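Local coordinates for periplasmic beta-glucosidase (Pseudomonas aeruginosa, PDB 6R5O), which probably hydrolyses terminal, non-reducing beta-D-glucosyl residues, releasing beta-D-glucose, as a periplasmic enzyme of glycosyl hydrolase family 3, at residues A[657-662]-A[714-719]. The protein carries 1 engineered substitution. Residues are numbered along the deposited sequence; the frame is centred on the assembly and turned at random.
Sequences LYLQDP and FKVFVG
Tyr658 and Phe717 are paired across two antiparallel strands in the fibronectin type III-like domain, at a hydrogen-bonded position where their side chains touch at Tyr658 CB and Phe717 CB, 3.8 Å apart. The bond from Tyr658 N to Phe717 O is 2.7 Å long and nearly straight, 178° at the hydrogen; its return partner runs from Phe717 N to Tyr658 O. Gln660 and Lys715 form a second pair of N-H...O hydrogen bonds two residues on, so the backbones are stitched at both pairs. At the intervening non-hydrogen-bonded pair of Leu659 and Val716, Leu659 CA makes a CA-H...O contact of 3.2 Å with Lys715 O.

Side chains alternate between the faces. On one, branched aliphatic residues suit a buried interior: Leu657 CD1 reaches across to Val716 CG1 at 3.6 Å and also touches Val718 CG2. Leu657 gets there with CG anti to the backbone N (chi1 176°). Leu659 runs alongside Val716, the two pointing the same way, with its CD2 3.7 Å from Val716 CG2. Leu693, on strand 688-693, packs against Leu657, Leu659 and Val716.

The other face is more mixed. Gln660 and Lys715 lie side by side at a partly exposed surface; they touch at their CB atoms, and further out the amide oxygen Gln660 OE1 lies 3.7 Å from Lys715 CD. Gln660 OE1 also comes near the edge of the Phe717 ring, which forms a cation-pi contact with Lys671. Tyr658 is buried, but its hydroxyl hydrogen-bonds Gln656 OE1, and its ring meets that of Tyr578.

Where the first strand ends, Asp661 is one of the residues that bind the magnesium ion, with Val663. An acid suits a place beside a metal cation and Arg668, to whose NH1 its OD2 is salt-bridged. The carboxylate crosses the Phe714 ring with planes 28° apart, putting OD1 over one face, toward the rim, and Asp661 CG 3.6 Å from Phe714 CE2.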
ATOM      1  N   LEU A 657     -25.373   4.722  11.333  1.00 42.21           N
ATOM      2  CA  LEU A 657     -24.886   4.935  12.720  1.00 46.68           C
ATOM      3  C   LEU A 657     -23.386   4.657  12.766  1.00 48.48           C
ATOM      4  O   LEU A 657     -22.991   3.488  12.520  1.00 47.44           O
ATOM      5  CB  LEU A 657     -25.619   3.989  13.672  1.00 48.93           C
ATOM      6  CG  LEU A 657     -25.142   4.034  15.122  1.00 50.15           C
ATOM      7  CD1 LEU A 657     -25.902   5.101  15.916  1.00 46.64           C
ATOM      8  CD2 LEU A 657     -25.261   2.655  15.761  1.00 51.06           C
ATOM      9  N   TYR A 658     -22.604   5.689  13.094  1.00 47.60           N
ATOM     10  CA  TYR A 658     -21.130   5.625  13.233  1.00 43.82           C
ATOM     11  C   TYR A 658     -20.764   5.861  14.694  1.00 41.81           C
ATOM     12  O   TYR A 658     -21.431   6.697  15.349  1.00 35.43           O
ATOM     13  CB  TYR A 658     -20.460   6.621  12.287  1.00 42.83           C
ATOM     14  CG  TYR A 658     -20.671   6.302  10.830  1.00 43.24           C
ATOM     15  CD1 TYR A 658     -19.948   5.296  10.200  1.00 39.01           C
ATOM     16  CD2 TYR A 658     -21.616   6.990  10.081  1.00 42.39           C
ATOM     17  CE1 TYR A 658     -20.141   5.000   8.860  1.00 38.71           C
ATOM     18  CE2 TYR A 658     -21.827   6.696   8.741  1.00 40.91           C
ATOM     19  CZ  TYR A 658     -21.095   5.691   8.128  1.00 40.44           C
ATOM     20  OH  TYR A 658     -21.310   5.393   6.806  1.00 42.99           O
ATOM     21  N   LEU A 659     -19.766   5.108  15.170  1.00 44.69           N
ATOM     22  CA  LEU A 659     -19.198   5.205  16.543  1.00 46.71           C
ATOM     23  C   LEU A 659     -17.725   5.618  16.467  1.00 41.66           C
ATOM     24  O   LEU A 659     -17.023   5.164  15.536  1.00 38.89           O
ATOM     25  CB  LEU A 659     -19.349   3.856  17.255  1.00 51.11           C
ATOM     26  CG  LEU A 659     -20.534   3.782  18.220  1.00 55.72           C
ATOM     27  CD1 LEU A 659     -20.771   2.355  18.696  1.00 56.01           C
ATOM     28  CD2 LEU A 659     -20.333   4.713  19.411  1.00 57.58           C
ATOM     29  N   GLN A 660     -17.281   6.431  17.420  1.00 38.80           N
ATOM     30  CA  GLN A 660     -15.843   6.730  17.646  1.00 41.66           C
ATOM     31  C   GLN A 660     -15.500   6.567  19.133  1.00 40.60           C
ATOM     32  O   GLN A 660     -16.272   7.092  19.981  1.00 38.22           O
ATOM     33  CB  GLN A 660     -15.469   8.145  17.183  1.00 43.77           C
ATOM     34  CG  GLN A 660     -13.961   8.328  17.058  1.00 44.57           C
ATOM     35  CD  GLN A 660     -13.502   9.754  16.924  1.00 48.28           C
ATOM     36  OE1 GLN A 660     -14.291  10.700  16.956  1.00 52.46           O
ATOM     37  NE2 GLN A 660     -12.198   9.908  16.774  1.00 51.26           N
ATOM     38  N   ASP A 661     -14.374   5.891  19.404  1.00 37.35           N
ATOM     39  CA  ASP A 661     -13.714   5.750  20.732  1.00 38.52           C
ATOM     40  C   ASP A 661     -12.514   6.700  20.763  1.00 37.42           C
ATOM     41  O   ASP A 661     -11.404   6.332  20.379  1.00 38.71           O
ATOM     42  CB  ASP A 661     -13.333   4.283  20.966  1.00 40.22           C
ATOM     43  CG  ASP A 661     -12.810   3.942  22.350  1.00 41.59           C
ATOM     44  OD1 ASP A 661     -12.843   4.838  23.232  1.00 39.36           O
ATOM     45  OD2 ASP A 661     -12.385   2.757  22.537  1.00 42.41           O
ATOM     46  N   PRO A 662     -12.699   7.964  21.196  1.00 35.89           N
ATOM     47  CA  PRO A 662     -11.667   8.989  21.050  1.00 36.80           C
ATOM     48  C   PRO A 662     -10.443   8.848  21.972  1.00 37.61           C
ATOM     49  O   PRO A 662      -9.458   9.489  21.702  1.00 40.24           O
ATOM     50  CB  PRO A 662     -12.424  10.297  21.365  1.00 36.25           C
ATOM     51  CG  PRO A 662     -13.554   9.891  22.273  1.00 35.94           C
ATOM     52  CD  PRO A 662     -13.906   8.477  21.861  1.00 37.29           C
ATOM     53  N   PHE A 714     -17.609   7.771  24.463  1.00 51.12           N
ATOM     54  CA  PHE A 714     -17.844   7.295  23.079  1.00 47.94           C
ATOM     55  C   PHE A 714     -18.646   8.358  22.314  1.00 51.31           C
ATOM     56  O   PHE A 714     -19.502   9.072  22.916  1.00 45.07           O
ATOM     57  CB  PHE A 714     -18.566   5.954  23.079  1.00 43.66           C
ATOM     58  CG  PHE A 714     -17.699   4.771  23.420  1.00 45.57           C
ATOM     59  CD1 PHE A 714     -17.558   4.357  24.733  1.00 44.72           C
ATOM     60  CD2 PHE A 714     -17.045   4.050  22.431  1.00 48.27           C
ATOM     61  CE1 PHE A 714     -16.802   3.235  25.049  1.00 47.68           C
ATOM     62  CE2 PHE A 714     -16.266   2.945  22.750  1.00 48.90           C
ATOM     63  CZ  PHE A 714     -16.156   2.527  24.060  1.00 48.92           C
ATOM     64  N   LYS A 715     -18.371   8.458  21.009  1.00 51.54           N
ATOM     65  CA  LYS A 715     -19.003   9.438  20.090  1.00 54.79           C
ATOM     66  C   LYS A 715     -19.937   8.677  19.138  1.00 51.37           C
ATOM     67  O   LYS A 715     -19.459   7.727  18.452  1.00 44.57           O
ATOM     68  CB  LYS A 715     -17.901  10.226  19.371  1.00 61.87           C
ATOM     69  CG  LYS A 715     -17.990  11.740  19.511  1.00 65.56           C
ATOM     70  CD  LYS A 715     -16.696  12.452  19.176  1.00 70.18           C
ATOM     71  CE  LYS A 715     -16.901  13.914  18.830  1.00 75.34           C
ATOM     72  NZ  LYS A 715     -17.938  14.543  19.684  1.00 79.59           N
ATOM     73  N   VAL A 716     -21.215   9.077  19.114  1.00 49.34           N
ATOM     74  CA  VAL A 716     -22.292   8.448  18.294  1.00 51.74           C
ATOM     75  C   VAL A 716     -22.694   9.444  17.199  1.00 54.47           C
ATOM     76  O   VAL A 716     -23.124  10.563  17.551  1.00 52.28           O
ATOM     77  CB  VAL A 716     -23.491   8.034  19.172  1.00 52.52           C
ATOM     78  CG1 VAL A 716     -24.627   7.426  18.366  1.00 54.27           C
ATOM     79  CG2 VAL A 716     -23.081   7.071  20.267  1.00 52.31           C
ATOM     80  N   PHE A 717     -22.533   9.041  15.932  1.00 56.54           N
ATOM     81  CA  PHE A 717     -22.794   9.845  14.711  1.00 58.04           C
ATOM     82  C   PHE A 717     -23.929   9.204  13.906  1.00 56.10           C
ATOM     83  O   PHE A 717     -23.816   8.003  13.575  1.00 54.22           O
ATOM     84  CB  PHE A 717     -21.564   9.871  13.802  1.00 64.54           C
ATOM     85  CG  PHE A 717     -20.392  10.698  14.267  1.00 62.71           C
ATOM     86  CD1 PHE A 717     -19.394  10.135  15.051  1.00 59.84           C
ATOM     87  CD2 PHE A 717     -20.245  12.013  13.842  1.00 60.88           C
ATOM     88  CE1 PHE A 717     -18.305  10.892  15.452  1.00 59.44           C
ATOM     89  CE2 PHE A 717     -19.158  12.769  14.245  1.00 60.29           C
ATOM     90  CZ  PHE A 717     -18.190  12.206  15.048  1.00 61.31           C
ATOM     91  N   VAL A 718     -24.965   9.976  13.572  1.00 52.74           N
ATOM     92  CA  VAL A 718     -26.058   9.525  12.661  1.00 57.71           C
ATOM     93  C   VAL A 718     -26.204  10.537  11.518  1.00 54.65           C
ATOM     94  O   VAL A 718     -26.357  11.750  11.783  1.00 56.32           O
ATOM     95  CB  VAL A 718     -27.394   9.290  13.393  1.00 61.69           C
ATOM     96  CG1 VAL A 718     -28.405   8.632  12.466  1.00 60.93           C
ATOM     97  CG2 VAL A 718     -27.217   8.449  14.653  1.00 61.06           C
ATOM     98  N   GLY A 719     -26.146  10.030  10.289  1.00 49.51           N
ATOM     99  CA  GLY A 719     -26.264  10.815   9.053  1.00 48.57           C
ATOM    100  C   GLY A 719     -26.476   9.899   7.859  1.00 50.49           C
ATOM    101  O   GLY A 719     -26.415   8.648   8.037  1.00 45.16           O
TER